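Side-chain contacts in predicted metal-dependent hydrolase of the TIM-barrel fold (Lactobacillus casei, PDB 2QPX), which probably acts as a zinc-dependent hydrolase of the amidohydrolase superfamily, although its natural substrate and exact reaction are not established: residues R30-A35 / Y45-T50; Y274-S277 / N281-F284; A308-I313 / K353-A358. All blocks are in the same frame, centred on the assembly; numbering follows the deposited sequence. Where two conformers were deposited one is given.

Contact 1 of 3, residues R30-A35 / Y45-T50; sequences RDDRLA and YPLADT
Ala35 O, a backbone carbonyl oxygen near the end of helix 30-37, is held by a hydrogen bond from the hydroxyl of Ser38, while Thr50 CG2 only packs against Ala35 O, at 3.2 Å. The threonine can do this because its CG2 lies anti to the backbone N while OG1 (chi1 -66°) turns off beside that N, so a methyl and not the hydroxyl faces the carbonyl. Leu47, one turn earlier on the short helix 47-50, forks over the other helix. Leu47 CD1 rests on Ala35 CB at 3.9 Å, and Leu47 CD2 lies 3.7 Å from Asp32 OD1. CG anti to the backbone N (chi1 -161°) sends this fork toward helix 30-37, where the leucine and aspartate side chains cross at about a right angle. Asp32 OD1 is also in a salt bridge with Lys51, just after the second segment, so the leucine methyl packs beside an ion pair and not against a lone charge. Other residues of 45-50 face a neighbouring subunit: Tyr45 packs on Phe279 of the second subunit, and Asp49 forms a salt bridge with Arg312 of that subunit. One contact is purely aliphatic, Ala35 CB with Leu47 CD1; in the other two a methyl lies against an oxygen that has its polar partner elsewhere, in Ser38 or Lys51. The pairing therefore probably depends on shape and on those neighbours more than on direct polar bonds.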
loop_
_atom_site.group_PDB
_atom_site.type_symbol
_atom_site.label_atom_id
_atom_site.label_comp_id
_atom_site.label_asym_id
_atom_site.label_seq_id
_atom_site.Cartn_x
_atom_site.Cartn_y
_atom_site.Cartn_z
ATOM N N ARG A 30 13.400 -26.672 -21.861
ATOM C CA ARG A 30 13.864 -25.334 -21.514
ATOM C C ARG A 30 12.714 -24.294 -21.463
ATOM O O ARG A 30 12.627 -23.489 -20.526
ATOM C CB ARG A 30 14.959 -24.904 -22.481
ATOM C CG ARG A 30 15.422 -23.511 -22.316
ATOM C CD ARG A 30 16.819 -23.316 -22.992
ATOM N NE ARG A 30 17.118 -21.901 -23.034
ATOM C CZ ARG A 30 17.317 -21.178 -24.108
ATOM N NH1 ARG A 30 17.496 -21.751 -25.278
ATOM N NH2 ARG A 30 17.449 -19.886 -23.982
ATOM N N ASP A 31 11.828 -24.289 -22.457
ATOM C CA ASP A 31 10.673 -23.357 -22.460
ATOM C C ASP A 31 9.838 -23.528 -21.175
ATOM O O ASP A 31 9.542 -22.559 -20.472
ATOM C CB ASP A 31 9.810 -23.622 -23.691
ATOM C CG ASP A 31 8.747 -22.584 -23.945
ATOM O OD1 ASP A 31 8.595 -21.628 -23.216
ATOM O OD2 ASP A 31 8.086 -22.667 -25.003
ATOM N N ASP A 32 9.489 -24.757 -20.842
ATOM C CA ASP A 32 8.691 -25.005 -19.643
ATOM C C ASP A 32 9.460 -24.631 -18.366
ATOM O O ASP A 32 8.865 -24.094 -17.417
ATOM C CB ASP A 32 8.218 -26.453 -19.584
ATOM C CG ASP A 32 7.099 -26.764 -20.571
ATOM O OD1 ASP A 32 6.552 -25.865 -21.258
ATOM O OD2 ASP A 32 6.769 -27.960 -20.625
ATOM N N ARG A 33 10.755 -24.900 -18.327
ATOM C CA ARG A 33 11.565 -24.517 -17.160
ATOM C C ARG A 33 11.651 -23.004 -17.000
ATOM O O ARG A 33 11.663 -22.484 -15.877
ATOM C CB ARG A 33 12.973 -25.155 -17.169
ATOM C CG ARG A 33 12.975 -26.682 -16.984
ATOM C CD ARG A 33 12.525 -27.157 -15.591
ATOM N NE ARG A 33 13.376 -26.714 -14.467
ATOM C CZ ARG A 33 14.410 -27.380 -13.962
ATOM N NH1 ARG A 33 14.785 -28.550 -14.451
ATOM N NH2 ARG A 33 15.049 -26.894 -12.926
ATOM N N LEU A 34 11.749 -22.278 -18.094
ATOM C CA LEU A 34 11.707 -20.828 -18.075
ATOM C C LEU A 34 10.353 -20.345 -17.519
ATOM O O LEU A 34 10.287 -19.447 -16.672
ATOM C CB LEU A 34 11.932 -20.235 -19.487
ATOM C CG LEU A 34 13.372 -20.074 -19.922
ATOM C CD1 LEU A 34 13.493 -19.879 -21.477
ATOM C CD2 LEU A 34 14.082 -18.924 -19.121
ATOM N N ALA A 35 9.270 -20.930 -18.007
ATOM C CA ALA A 35 7.942 -20.594 -17.482
ATOM C C ALA A 35 7.842 -20.894 -15.991
ATOM O O ALA A 35 7.388 -20.062 -15.210
ATOM C CB ALA A 35 6.846 -21.314 -18.287
ATOM N N TYR A 45 0.121 -25.449 -10.140
ATOM C CA TYR A 45 -0.545 -24.257 -10.695
ATOM C C TYR A 45 -0.523 -24.351 -12.226
ATOM O O TYR A 45 0.489 -24.759 -12.792
ATOM C CB TYR A 45 0.204 -23.014 -10.218
ATOM C CG TYR A 45 -0.355 -21.681 -10.653
ATOM C CD1 TYR A 45 -0.003 -21.113 -11.869
ATOM C CD2 TYR A 45 -1.184 -20.939 -9.814
ATOM C CE1 TYR A 45 -0.461 -19.863 -12.256
ATOM C CE2 TYR A 45 -1.647 -19.698 -10.168
ATOM C CZ TYR A 45 -1.309 -19.150 -11.416
ATOM O OH TYR A 45 -1.710 -17.891 -11.813
ATOM N N PRO A 46 -1.628 -23.993 -12.916
ATOM C CA PRO A 46 -1.609 -24.205 -14.367
ATOM C C PRO A 46 -0.560 -23.421 -15.122
ATOM O O PRO A 46 -0.466 -22.197 -15.017
ATOM C CB PRO A 46 -3.027 -23.824 -14.816
ATOM C CG PRO A 46 -3.845 -23.951 -13.563
ATOM C CD PRO A 46 -2.939 -23.481 -12.479
ATOM N N LEU A 47 0.258 -24.143 -15.883
ATOM C CA LEU A 47 1.358 -23.499 -16.583
ATOM C C LEU A 47 0.861 -22.477 -17.593
ATOM O O LEU A 47 1.497 -21.439 -17.814
ATOM C CB LEU A 47 2.269 -24.539 -17.231
ATOM C CG LEU A 47 3.673 -24.019 -17.599
ATOM C CD1 LEU A 47 4.440 -23.609 -16.343
ATOM C CD2 LEU A 47 4.384 -25.130 -18.370
ATOM N N ALA A 48 -0.294 -22.743 -18.192
ATOM C CA ALA A 48 -0.897 -21.822 -19.147
ATOM C C ALA A 48 -1.177 -20.464 -18.497
ATOM O O ALA A 48 -0.997 -19.421 -19.120
ATOM C CB ALA A 48 -2.196 -22.411 -19.761
ATOM N N ASP A 49 -1.588 -20.470 -17.227
ATOM C CA ASP A 49 -1.810 -19.208 -16.506
ATOM C C ASP A 49 -0.490 -18.469 -16.244
ATOM O O ASP A 49 -0.394 -17.266 -16.412
ATOM C CB ASP A 49 -2.545 -19.476 -15.192
ATOM C CG ASP A 49 -3.953 -20.065 -15.374
ATOM O OD1 ASP A 49 -4.489 -20.143 -16.480
ATOM O OD2 ASP A 49 -4.538 -20.470 -14.358
ATOM N N THR A 50 0.549 -19.205 -15.816
ATOM C CA THR A 50 1.856 -18.621 -15.650
ATOM C C THR A 50 2.332 -17.963 -16.945
ATOM O O THR A 50 2.930 -16.894 -16.919
ATOM C CB THR A 50 2.848 -19.690 -15.163
ATOM O OG1 THR A 50 2.444 -20.090 -13.842
ATOM C CG2 THR A 50 4.326 -19.169 -15.181
#

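Contact 2 of 3, residues Y274-S277 / N281-F284; sequences YLAS and NLYF
Phe284 reaches back from strand 282-285 to Ala276 on helix 269-278, inside a beta-alpha-beta unit of the TIM barrel that starts with strand 260-264. From CB the chain turns so that CG lies between the backbone N and the carbonyl carbon (chi1 72°), which carries the ring against the helix. Phe284 CD1 comes to 4.1 Å from Ala276 CB, and Phe284 CE1 to 4.0 Å from the same methyl, which approaches the ring obliquely. CE1 also faces the methyl of Ala308, while CZ and CE2 run up to CD1 of Ile313, so the tip is wedged between the helix, Ala308 of the preceding loop and Ile313 at the start of strand 313-314. The side chain of Phe284 is about 9 Å from that of the zinc ligand His264. Two residues earlier on the strand, Leu282, in the conformer given here, sets Leu282 CD1 against the helix backbone, 3.8 Å from Ala276 N, with Leu275 CB close by. The small alanine probably allows the close approach of strand and helix, Ala276 CA and Leu282 CA being 5.2 Å apart. Ala276 CB also lies 3.6 Å from Leu282 O, a carbonyl oxygen that accepts a hydrogen bond from Arg312 NH1.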
loop_
_atom_site.group_PDB
_atom_site.type_symbol
_atom_site.label_atom_id
_atom_site.label_comp_id
_atom_site.label_asym_id
_atom_site.label_seq_id
_atom_site.Cartn_x
_atom_site.Cartn_y
_atom_site.Cartn_z
ATOM N N TYR A 274 11.375 3.297 4.420
ATOM C CA TYR A 274 11.176 3.999 5.690
ATOM C C TYR A 274 12.140 3.471 6.756
ATOM O O TYR A 274 12.850 4.259 7.411
ATOM C CB TYR A 274 9.706 3.920 6.153
ATOM C CG TYR A 274 9.591 4.270 7.614
ATOM C CD1 TYR A 274 9.732 5.569 8.039
ATOM C CD2 TYR A 274 9.488 3.258 8.568
ATOM C CE1 TYR A 274 9.748 5.860 9.406
ATOM C CE2 TYR A 274 9.476 3.538 9.915
ATOM C CZ TYR A 274 9.602 4.828 10.326
ATOM O OH TYR A 274 9.615 5.108 11.677
ATOM N N LEU A 275 12.181 2.151 6.941
ATOM C CA LEU A 275 13.075 1.573 7.932
ATOM C C LEU A 275 14.552 1.938 7.677
ATOM O O LEU A 275 15.280 2.262 8.603
ATOM C CB LEU A 275 12.910 0.068 8.049
ATOM C CG LEU A 275 11.578 -0.400 8.598
ATOM C CD1 LEU A 275 11.462 -1.907 8.308
ATOM C CD2 LEU A 275 11.487 -0.095 10.106
ATOM N N ALA A 276 14.947 1.993 6.407
ATOM C CA ALA A 276 16.299 2.356 6.036
ATOM C C ALA A 276 16.610 3.798 6.452
ATOM O O ALA A 276 17.733 4.116 6.750
ATOM C CB ALA A 276 16.530 2.145 4.543
ATOM N N SER A 277 15.603 4.653 6.455
ATOM C CA SER A 277 15.742 6.056 6.814
ATOM C C SER A 277 15.882 6.319 8.304
ATOM O O SER A 277 16.305 7.411 8.675
ATOM C CB SER A 277 14.579 6.888 6.241
ATOM O OG SER A 277 13.385 6.859 7.036
ATOM N N ASN A 281 22.560 0.766 9.471
ATOM C CA ASN A 281 23.014 -0.555 9.019
ATOM C C ASN A 281 21.884 -1.376 8.387
ATOM O O ASN A 281 21.907 -2.600 8.427
ATOM C CB ASN A 281 23.654 -1.327 10.187
ATOM C CG ASN A 281 24.870 -0.655 10.731
ATOM O OD1 ASN A 281 25.726 -0.203 9.972
ATOM N ND2 ASN A 281 24.966 -0.587 12.050
ATOM N N LEU A 282 20.891 -0.692 7.818
ATOM C CA LEU A 282 19.713 -1.381 7.265
ATOM C C LEU A 282 19.600 -1.059 5.783
ATOM O O LEU A 282 19.421 0.094 5.386
ATOM C CB LEU A 282 18.417 -0.994 7.988
ATOM C CG LEU A 282 17.170 -1.845 7.647
ATOM C CD1 LEU A 282 16.487 -1.444 6.317
ATOM C CD2 LEU A 282 17.506 -3.347 7.648
ATOM N N TYR A 283 19.712 -2.103 4.984
ATOM C CA TYR A 283 19.743 -2.035 3.523
ATOM C C TYR A 283 18.587 -2.828 2.956
ATOM O O TYR A 283 17.982 -3.628 3.665
ATOM C CB TYR A 283 21.068 -2.585 3.012
ATOM C CG TYR A 283 22.284 -1.887 3.591
ATOM C CD1 TYR A 283 22.786 -2.235 4.835
ATOM C CD2 TYR A 283 22.893 -0.840 2.889
ATOM C CE1 TYR A 283 23.877 -1.587 5.395
ATOM C CE2 TYR A 283 23.966 -0.174 3.418
ATOM C CZ TYR A 283 24.471 -0.558 4.654
ATOM O OH TYR A 283 25.548 0.141 5.179
ATOM N N PHE A 284 18.291 -2.622 1.683
ATOM C CA PHE A 284 17.201 -3.363 1.054
ATOM C C PHE A 284 17.351 -3.390 -0.451
ATOM O O PHE A 284 18.104 -2.609 -1.023
ATOM C CB PHE A 284 15.834 -2.827 1.492
ATOM C CG PHE A 284 15.474 -1.505 0.923
ATOM C CD1 PHE A 284 16.094 -0.348 1.366
ATOM C CD2 PHE A 284 14.455 -1.377 0.008
ATOM C CE1 PHE A 284 15.726 0.876 0.863
ATOM C CE2 PHE A 284 14.093 -0.130 -0.462
ATOM C CZ PHE A 284 14.729 0.981 -0.029
#

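Contact 3 of 3, residues A308-I313 / K353-A358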
loop_
_atom_site.group_PDB
_atom_site.type_symbol
_atom_site.label_atom_id
_atom_site.label_comp_id
_atom_site.label_asym_id
_atom_site.label_seq_id
_atom_site.Cartn_x
_atom_site.Cartn_y
_atom_site.Cartn_z
ATOM N N ALA A 308 13.932 6.591 1.618
ATOM C CA ALA A 308 15.210 5.951 1.888
ATOM C C ALA A 308 16.380 6.815 1.463
ATOM O O ALA A 308 16.313 7.511 0.442
ATOM C CB ALA A 308 15.311 4.617 1.075
ATOM N N PRO A 309 17.528 6.628 2.115
ATOM C CA PRO A 309 18.757 7.138 1.510
ATOM C C PRO A 309 19.102 6.304 0.271
ATOM O O PRO A 309 18.968 5.088 0.285
ATOM C CB PRO A 309 19.808 6.902 2.591
ATOM C CG PRO A 309 19.033 6.651 3.855
ATOM C CD PRO A 309 17.813 5.954 3.384
ATOM N N TYR A 310 19.626 6.962 -0.752
ATOM C CA TYR A 310 19.997 6.264 -1.965
ATOM C C TYR A 310 21.167 5.307 -1.721
ATOM O O TYR A 310 21.355 4.359 -2.483
ATOM C CB TYR A 310 20.339 7.275 -3.098
ATOM C CG TYR A 310 19.111 7.946 -3.661
ATOM C CD1 TYR A 310 18.268 7.288 -4.553
ATOM C CD2 TYR A 310 18.797 9.274 -3.348
ATOM C CE1 TYR A 310 17.112 7.906 -5.068
ATOM C CE2 TYR A 310 17.665 9.887 -3.854
ATOM C CZ TYR A 310 16.828 9.225 -4.728
ATOM O OH TYR A 310 15.720 9.839 -5.248
ATOM N N THR A 311 21.903 5.533 -0.622
ATOM C CA THR A 311 23.004 4.692 -0.216
ATOM C C THR A 311 22.592 3.446 0.598
ATOM O O THR A 311 23.451 2.717 1.087
ATOM C CB THR A 311 24.015 5.495 0.575
ATOM O OG1 THR A 311 23.341 6.172 1.648
ATOM C CG2 THR A 311 24.747 6.498 -0.377
ATOM N N ARG A 312 21.277 3.186 0.687
ATOM C CA ARG A 312 20.774 1.997 1.389
ATOM C C ARG A 312 20.053 0.991 0.509
ATOM O O ARG A 312 19.768 -0.122 0.968
ATOM C CB ARG A 312 19.855 2.408 2.523
ATOM C CG ARG A 312 20.573 3.175 3.680
ATOM C CD ARG A 312 21.608 2.341 4.428
ATOM N NE ARG A 312 21.977 3.057 5.643
ATOM C CZ ARG A 312 21.222 3.104 6.737
ATOM N NH1 ARG A 312 20.151 2.315 6.853
ATOM N NH2 ARG A 312 21.560 3.906 7.721
ATOM N N ILE A 313 19.732 1.386 -0.729
ATOM C CA ILE A 313 19.036 0.508 -1.680
ATOM C C ILE A 313 20.089 -0.158 -2.586
ATOM O O ILE A 313 21.053 0.471 -3.003
ATOM C CB ILE A 313 17.826 1.201 -2.416
ATOM C CG1 ILE A 313 16.920 0.145 -3.092
ATOM C CG2 ILE A 313 18.314 2.272 -3.375
ATOM C CD1 ILE A 313 15.574 0.679 -3.681
ATOM N N LYS A 353 25.014 10.200 -10.731
ATOM C CA LYS A 353 25.939 9.134 -11.056
ATOM C C LYS A 353 26.511 8.446 -9.804
ATOM O O LYS A 353 26.630 7.195 -9.764
ATOM C CB LYS A 353 27.079 9.644 -11.971
ATOM C CG LYS A 353 26.594 10.089 -13.350
ATOM C CD LYS A 353 27.794 10.640 -14.158
ATOM C CE LYS A 353 27.415 10.907 -15.588
ATOM N NZ LYS A 353 28.613 11.586 -16.260
ATOM N N ALA A 354 26.808 9.237 -8.770
ATOM C CA ALA A 354 27.314 8.702 -7.483
ATOM C C ALA A 354 26.278 7.764 -6.851
ATOM O O ALA A 354 26.614 6.669 -6.420
ATOM C CB ALA A 354 27.656 9.834 -6.509
ATOM N N TRP A 355 25.013 8.174 -6.880
ATOM C CA TRP A 355 23.943 7.355 -6.318
ATOM C C TRP A 355 23.690 6.094 -7.136
ATOM O O TRP A 355 23.521 4.981 -6.573
ATOM C CB TRP A 355 22.694 8.200 -6.153
ATOM C CG TRP A 355 22.731 9.135 -4.959
ATOM C CD1 TRP A 355 23.477 8.993 -3.833
ATOM C CD2 TRP A 355 21.902 10.269 -4.756
ATOM N NE1 TRP A 355 23.162 9.986 -2.925
ATOM C CE2 TRP A 355 22.181 10.767 -3.455
ATOM C CE3 TRP A 355 20.920 10.897 -5.521
ATOM C CZ2 TRP A 355 21.562 11.892 -2.941
ATOM C CZ3 TRP A 355 20.298 12.036 -4.991
ATOM C CH2 TRP A 355 20.606 12.487 -3.707
ATOM N N ILE A 356 23.708 6.226 -8.468
ATOM C CA ILE A 356 23.556 5.052 -9.345
ATOM C C ILE A 356 24.693 4.028 -9.086
ATOM O O ILE A 356 24.443 2.814 -8.960
ATOM C CB ILE A 356 23.453 5.513 -10.846
ATOM C CG1 ILE A 356 22.105 6.171 -11.099
ATOM C CG2 ILE A 356 23.758 4.315 -11.802
ATOM C CD1 ILE A 356 22.032 7.049 -12.390
ATOM N N ASN A 357 25.930 4.505 -8.988
ATOM C CA ASN A 357 27.038 3.645 -8.682
ATOM C C ASN A 357 26.850 2.919 -7.311
ATOM O O ASN A 357 27.136 1.733 -7.191
ATOM C CB ASN A 357 28.362 4.409 -8.697
ATOM C CG ASN A 357 28.942 4.579 -10.080
ATOM O OD1 ASN A 357 28.873 3.677 -10.906
ATOM N ND2 ASN A 357 29.591 5.735 -10.311
ATOM N N ALA A 358 26.407 3.666 -6.302
ATOM C CA ALA A 358 26.154 3.134 -4.964
ATOM C C ALA A 358 25.195 1.952 -5.064
ATOM O O ALA A 358 25.450 0.853 -4.562
ATOM C CB ALA A 358 25.585 4.262 -4.073
#
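Tyr310 and Trp355 make the tight part of this contact, an offset stack in which the tyrosine ring lies across the indole. The phenol and the six-membered indole ring have centroids 4.3 Å apart and planes at 29°, so they splay and meet closest where Tyr310 CD2 comes to 3.4 Å of Trp355 CE3. Nearer the backbone, Tyr310 CB sits 3.6 Å from the centroid of the five-membered ring of Trp355 and 11° off its normal, a CH-pi contact over the face. With CG anti to the carbonyl carbon (chi1 -73°), Tyr310 lays its CB and then its ring along the indole face, and the hydroxyl runs on to a hydrogen bond with His340. The other side is looser: Thr311 offers only CG2, with Thr311 CG2 4.4 Å from both Trp355 CD1 and Ala358 CB. Thr311 is partly exposed, and Asn52 of the third subunit packs against it; His57 of that subunit meets the indole edge-to-face. Replacing Trp355 with an alanine would probably open a gap over the tyrosine ring, leaving Tyr310 without its stacking partner and the neighbouring subunit's His57 without its aromatic mate. The arrangement is that of an outer-layer helix of a TIM barrel, here helix 349-367, held by aromatic packing to the connection that runs into barrel strand 313-314.

From the N terminus, contact 1 comes first, folding helix 47-50 back on helix 30-37 and closing the connection 36-44. Contact 2 closes the short link between helix 269-278 and strand 282-285. Contact 3 spans a longer excursion, which includes the zinc ligand Asp318 and helix 323-342, before the chain returns on helix 349-367. The three follow in series; none nests or crosses. Contacts 2 and 3 are joined through Arg312, Arg312 O lying 3.0 Å from Phe284 N. Contact 1 is about 35 Å from contact 2, centre to centre, within one chain, yet in the trimer its Tyr45 and Asp49 reach Ala276 and Arg312 of the second subunit.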